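Serine/threonine-protein kinase pelle (Drosophila melanogaster, PDB 1D2Z) phosphorylates serine and threonine residues in the Toll pathway that sets embryonic dorsoventral polarity, and binds Tube through the death domain described here. Local coordinates at residues A[39-44]-A[63-68]; A[67-72]-A[77-82]. One frame throughout, in Å; residues are numbered along the deposited sequence.

Contact 1: residues A[39-44]-A[63-68]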
# COMPACT_ATOMS: atom_id res chain seq x y z
N THR A 39 -11.34 3.88 -12.90
CA THR A 39 -11.60 5.31 -13.10
C THR A 39 -12.27 5.92 -11.87
O THR A 39 -11.90 7.01 -11.43
CB THR A 39 -12.46 5.57 -14.35
OG1 THR A 39 -11.77 5.09 -15.51
CG2 THR A 39 -12.74 7.07 -14.52
N ALA A 40 -13.22 5.18 -11.29
CA ALA A 40 -13.96 5.64 -10.12
C ALA A 40 -13.09 5.93 -8.90
O ALA A 40 -13.41 6.82 -8.10
CB ALA A 40 -15.06 4.65 -9.76
N VAL A 41 -12.02 5.15 -8.71
CA VAL A 41 -11.13 5.36 -7.57
C VAL A 41 -9.88 6.14 -8.00
O VAL A 41 -8.96 6.35 -7.22
CB VAL A 41 -10.71 4.02 -6.91
CG1 VAL A 41 -11.94 3.25 -6.47
CG2 VAL A 41 -9.87 3.20 -7.86
N LYS A 42 -9.86 6.54 -9.27
CA LYS A 42 -8.76 7.31 -9.84
C LYS A 42 -7.39 6.64 -9.79
O LYS A 42 -6.42 7.26 -9.36
CB LYS A 42 -8.70 8.70 -9.19
CG LYS A 42 -9.97 9.51 -9.34
CD LYS A 42 -9.85 10.87 -8.65
CE LYS A 42 -11.17 11.64 -8.73
NZ LYS A 42 -11.10 12.96 -8.02
N LEU A 43 -7.32 5.38 -10.20
CA LEU A 43 -6.03 4.68 -10.24
C LEU A 43 -5.15 5.41 -11.25
O LEU A 43 -5.67 6.00 -12.21
CB LEU A 43 -6.20 3.22 -10.68
CG LEU A 43 -6.82 2.21 -9.70
CD1 LEU A 43 -6.65 0.79 -10.26
CD2 LEU A 43 -6.14 2.31 -8.35
N TYR A 44 -3.84 5.37 -11.04
CA TYR A 44 -2.90 6.03 -11.93
C TYR A 44 -2.66 5.23 -13.21
O TYR A 44 -2.95 4.03 -13.27
CB TYR A 44 -1.58 6.31 -11.19
CG TYR A 44 -1.70 7.42 -10.17
CD1 TYR A 44 -2.09 7.16 -8.86
CD2 TYR A 44 -1.44 8.75 -10.53
CE1 TYR A 44 -2.23 8.18 -7.93
CE2 TYR A 44 -1.58 9.79 -9.60
CZ TYR A 44 -1.97 9.50 -8.30
OH TYR A 44 -2.12 10.51 -7.38
N ASN A 63 -9.68 -9.03 -10.51
CA ASN A 63 -8.82 -9.53 -9.44
C ASN A 63 -7.58 -8.64 -9.33
O ASN A 63 -7.11 -8.35 -8.23
CB ASN A 63 -8.39 -10.98 -9.70
CG ASN A 63 -7.48 -11.51 -8.61
OD1 ASN A 63 -7.86 -11.54 -7.43
ND2 ASN A 63 -6.27 -11.92 -8.98
N GLU A 64 -7.06 -8.22 -10.48
CA GLU A 64 -5.89 -7.35 -10.51
C GLU A 64 -6.25 -6.00 -9.90
O GLU A 64 -5.45 -5.40 -9.19
CB GLU A 64 -5.37 -7.19 -11.94
CG GLU A 64 -4.00 -6.52 -12.02
CD GLU A 64 -2.93 -7.26 -11.22
OE1 GLU A 64 -2.98 -8.50 -11.13
OE2 GLU A 64 -2.04 -6.59 -10.66
N PHE A 65 -7.46 -5.53 -10.19
CA PHE A 65 -7.92 -4.26 -9.61
C PHE A 65 -7.94 -4.41 -8.08
O PHE A 65 -7.48 -3.52 -7.36
CB PHE A 65 -9.33 -3.89 -10.12
CG PHE A 65 -9.96 -2.75 -9.37
CD1 PHE A 65 -9.61 -1.44 -9.64
CD2 PHE A 65 -10.87 -3.01 -8.34
CE1 PHE A 65 -10.16 -0.38 -8.89
CE2 PHE A 65 -11.42 -1.97 -7.60
CZ PHE A 65 -11.06 -0.65 -7.87
N LEU A 66 -8.46 -5.54 -7.58
CA LEU A 66 -8.49 -5.76 -6.14
C LEU A 66 -7.08 -5.85 -5.57
O LEU A 66 -6.82 -5.38 -4.47
CB LEU A 66 -9.27 -7.02 -5.78
CG LEU A 66 -10.78 -7.03 -6.03
CD1 LEU A 66 -11.37 -8.37 -5.56
CD2 LEU A 66 -11.44 -5.88 -5.29
N ASN A 67 -6.17 -6.47 -6.33
CA ASN A 67 -4.77 -6.60 -5.90
C ASN A 67 -4.14 -5.22 -5.70
O ASN A 67 -3.44 -4.99 -4.72
CB ASN A 67 -3.96 -7.39 -6.94
CG ASN A 67 -4.17 -8.91 -6.85
OD1 ASN A 67 -4.64 -9.42 -5.83
ND2 ASN A 67 -3.82 -9.62 -7.91
N ILE A 68 -4.42 -4.31 -6.63
CA ILE A 68 -3.87 -2.95 -6.56
C ILE A 68 -4.58 -2.08 -5.52
O ILE A 68 -3.95 -1.60 -4.57
CB ILE A 68 -3.93 -2.25 -7.96
CG1 ILE A 68 -3.04 -3.00 -8.95
CG2 ILE A 68 -3.48 -0.79 -7.85
CD1 ILE A 68 -3.24 -2.62 -10.41

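Contact 2: residues A[67-72]-A[77-82]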
# COMPACT_ATOMS: atom_id res chain seq x y z
N ASN A 67 -6.17 -6.47 -6.33
CA ASN A 67 -4.77 -6.60 -5.90
C ASN A 67 -4.14 -5.22 -5.70
O ASN A 67 -3.44 -4.99 -4.72
CB ASN A 67 -3.96 -7.39 -6.94
CG ASN A 67 -4.17 -8.91 -6.85
OD1 ASN A 67 -4.64 -9.42 -5.83
ND2 ASN A 67 -3.82 -9.62 -7.91
N ILE A 68 -4.42 -4.31 -6.63
CA ILE A 68 -3.87 -2.95 -6.56
C ILE A 68 -4.58 -2.08 -5.52
O ILE A 68 -3.95 -1.60 -4.57
CB ILE A 68 -3.93 -2.25 -7.96
CG1 ILE A 68 -3.04 -3.00 -8.95
CG2 ILE A 68 -3.48 -0.79 -7.85
CD1 ILE A 68 -3.24 -2.62 -10.41
N TRP A 69 -5.88 -1.89 -5.70
CA TRP A 69 -6.66 -1.04 -4.80
C TRP A 69 -6.75 -1.59 -3.37
O TRP A 69 -6.59 -0.84 -2.41
CB TRP A 69 -8.05 -0.83 -5.40
CG TRP A 69 -8.84 0.27 -4.77
CD1 TRP A 69 -8.49 1.60 -4.68
CD2 TRP A 69 -10.13 0.16 -4.16
NE1 TRP A 69 -9.47 2.30 -4.03
CE2 TRP A 69 -10.49 1.45 -3.70
CE3 TRP A 69 -11.01 -0.92 -3.94
CZ2 TRP A 69 -11.70 1.69 -3.05
CZ3 TRP A 69 -12.21 -0.67 -3.29
CH2 TRP A 69 -12.54 0.62 -2.85
N GLY A 70 -6.96 -2.89 -3.24
CA GLY A 70 -7.04 -3.48 -1.92
C GLY A 70 -5.67 -3.71 -1.31
O GLY A 70 -5.44 -3.42 -0.14
N GLY A 71 -4.74 -4.18 -2.13
CA GLY A 71 -3.39 -4.45 -1.66
C GLY A 71 -2.62 -3.24 -1.18
O GLY A 71 -2.30 -3.13 0.01
N GLN A 72 -2.33 -2.31 -2.08
CA GLN A 72 -1.56 -1.13 -1.69
C GLN A 72 -2.26 -0.18 -0.72
O GLN A 72 -1.64 0.31 0.22
CB GLN A 72 -1.10 -0.34 -2.92
CG GLN A 72 -0.32 0.91 -2.56
CD GLN A 72 0.06 1.76 -3.75
OE1 GLN A 72 0.37 1.24 -4.84
NE2 GLN A 72 0.04 3.08 -3.56
N VAL A 77 -13.61 -4.42 3.03
CA VAL A 77 -14.72 -4.94 2.25
C VAL A 77 -15.86 -3.92 2.27
O VAL A 77 -16.58 -3.78 1.28
CB VAL A 77 -15.21 -6.31 2.79
CG1 VAL A 77 -16.38 -6.81 1.97
CG2 VAL A 77 -14.09 -7.33 2.73
N GLN A 78 -16.02 -3.20 3.37
CA GLN A 78 -17.08 -2.20 3.45
C GLN A 78 -16.85 -1.10 2.41
O GLN A 78 -17.78 -0.67 1.73
CB GLN A 78 -17.19 -1.60 4.85
CG GLN A 78 -18.34 -0.62 4.99
CD GLN A 78 -18.47 -0.04 6.38
OE1 GLN A 78 -18.39 1.18 6.56
NE2 GLN A 78 -18.70 -0.90 7.36
N THR A 79 -15.60 -0.67 2.27
CA THR A 79 -15.26 0.37 1.29
C THR A 79 -15.52 -0.15 -0.12
O THR A 79 -16.00 0.59 -0.98
CB THR A 79 -13.81 0.86 1.48
OG1 THR A 79 -13.68 1.40 2.80
CG2 THR A 79 -13.47 1.96 0.47
N LEU A 80 -15.27 -1.44 -0.33
CA LEU A 80 -15.51 -2.08 -1.62
C LEU A 80 -17.03 -2.09 -1.88
O LEU A 80 -17.48 -1.84 -3.00
CB LEU A 80 -14.96 -3.52 -1.62
CG LEU A 80 -15.16 -4.33 -2.89
CD1 LEU A 80 -14.41 -3.68 -4.07
CD2 LEU A 80 -14.66 -5.75 -2.66
N PHE A 81 -17.79 -2.39 -0.83
CA PHE A 81 -19.25 -2.41 -0.88
C PHE A 81 -19.75 -1.02 -1.32
O PHE A 81 -20.58 -0.91 -2.23
CB PHE A 81 -19.79 -2.78 0.51
CG PHE A 81 -21.27 -3.03 0.55
CD1 PHE A 81 -21.80 -4.27 0.16
CD2 PHE A 81 -22.15 -2.06 1.03
CE1 PHE A 81 -23.17 -4.53 0.25
CE2 PHE A 81 -23.52 -2.31 1.13
CZ PHE A 81 -24.03 -3.55 0.73
N ALA A 82 -19.19 0.03 -0.71
CA ALA A 82 -19.56 1.41 -1.04
C ALA A 82 -19.23 1.77 -2.49
O ALA A 82 -19.99 2.51 -3.13
CB ALA A 82 -18.87 2.39 -0.08

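Contact 1: residues A[39-44]-A[63-68]
Val-41 and Phe-65 meet nearly head-on, the valine methyl CG2 arriving at the edge of the phenyl ring, near its plane. That methyl sits 3.7 Å from Phe-65 CE1 and reaches CZ as well. Leu-43 slants across the same ring: its CD1 lies 3.8 Å from Phe-65 CD1, also near CE1, so both aliphatic chains touch CE1, the valine from the edge and the leucine obliquely. The CB of Phe-65 points neither at nor away from segment 39-44, but with CG anti to the backbone N (chi1 169°) the ring reaches it. The other branch of Leu-43, CD2, is 4.1 Å from Ile-68 CG2, one helical turn on from Phe-65. Leu-43 thus straddles two side chains of one helix face. All four residues are buried. Lys-42 has positive phi and ends helix 34-40 in a Schellman motif; Val-41 and Leu-43, on either side of it in sequence, both point toward helix 61-73. Leu-83 of helix 77-86 packs on Val-41 and Phe-65, while Ile-51 of helix 45-56 packs on Leu-43. Here the turn that ends helix 34-40 packs on helix 61-73 in the hydrophobic core of the six-helix death-domain bundle.

Contact 2: residues A[67-72]-A[77-82]
Trp-69 of helix 61-73 packs its indole on Thr-79 and Leu-80 of helix 77-86, the two helices being successive members of the six-helix death-domain bundle joined by a short turn. Its CB points at helix 77-86, and a chi1 of -166° sets CG opposite the backbone N and sends the indole outward, six-membered ring foremost. The five-membered ring stays on the near side, where NE1 lies 3.6 Å from Val-41 CB. Farther out, CZ2 comes within 3.9 Å of Thr-79 CG2. At the far end CH2 is closer to that methyl, at 3.7 Å, in an oblique approach. The next corner, CZ3, meets Leu-80 CD1 at 3.8 Å, with the methyl at the ring edge. Thr-79 turns its methyl to the indole, and its OG1 hydrogen-bonds to Thr-76 OG1 in the turn just before the helix, so the polar branch is engaged while the apolar one packs. Phe-65 and His-75 also meet the indole, and Ile-147 of the Tube chain packs on it. Cut back to an alanine, this position is likely to leave a gap between the two helices, with Thr-79 CG2 and Leu-80 CD1 losing their aromatic partner. The indole edge also reaches the backbone of helix 77-86: Leu-80 CA lies in the ring plane, 4.0 Å from Trp-69 CZ3.

Contacts 1 and 2 have their centres about 8 Å apart and both use helix 61-73, sharing Asn-67 and Ile-68. Along the chain, the end of helix 34-40 and its following turn come first, then the shared helix, then helix 77-86. Contact 1 binds the shared helix back to an earlier part of the chain, and contact 2 binds it forward to the next helix. The two join through Phe-65 and Trp-69, whose rings meet with planes at about 25°, and through Leu-66 CD2 and Leu-80 CD1, 3.9 Å apart. Together they form part of the buried core, beside which Asn-67, Gly-71 and Gln-72 of the shared helix hydrogen-bond to the Tube death domain.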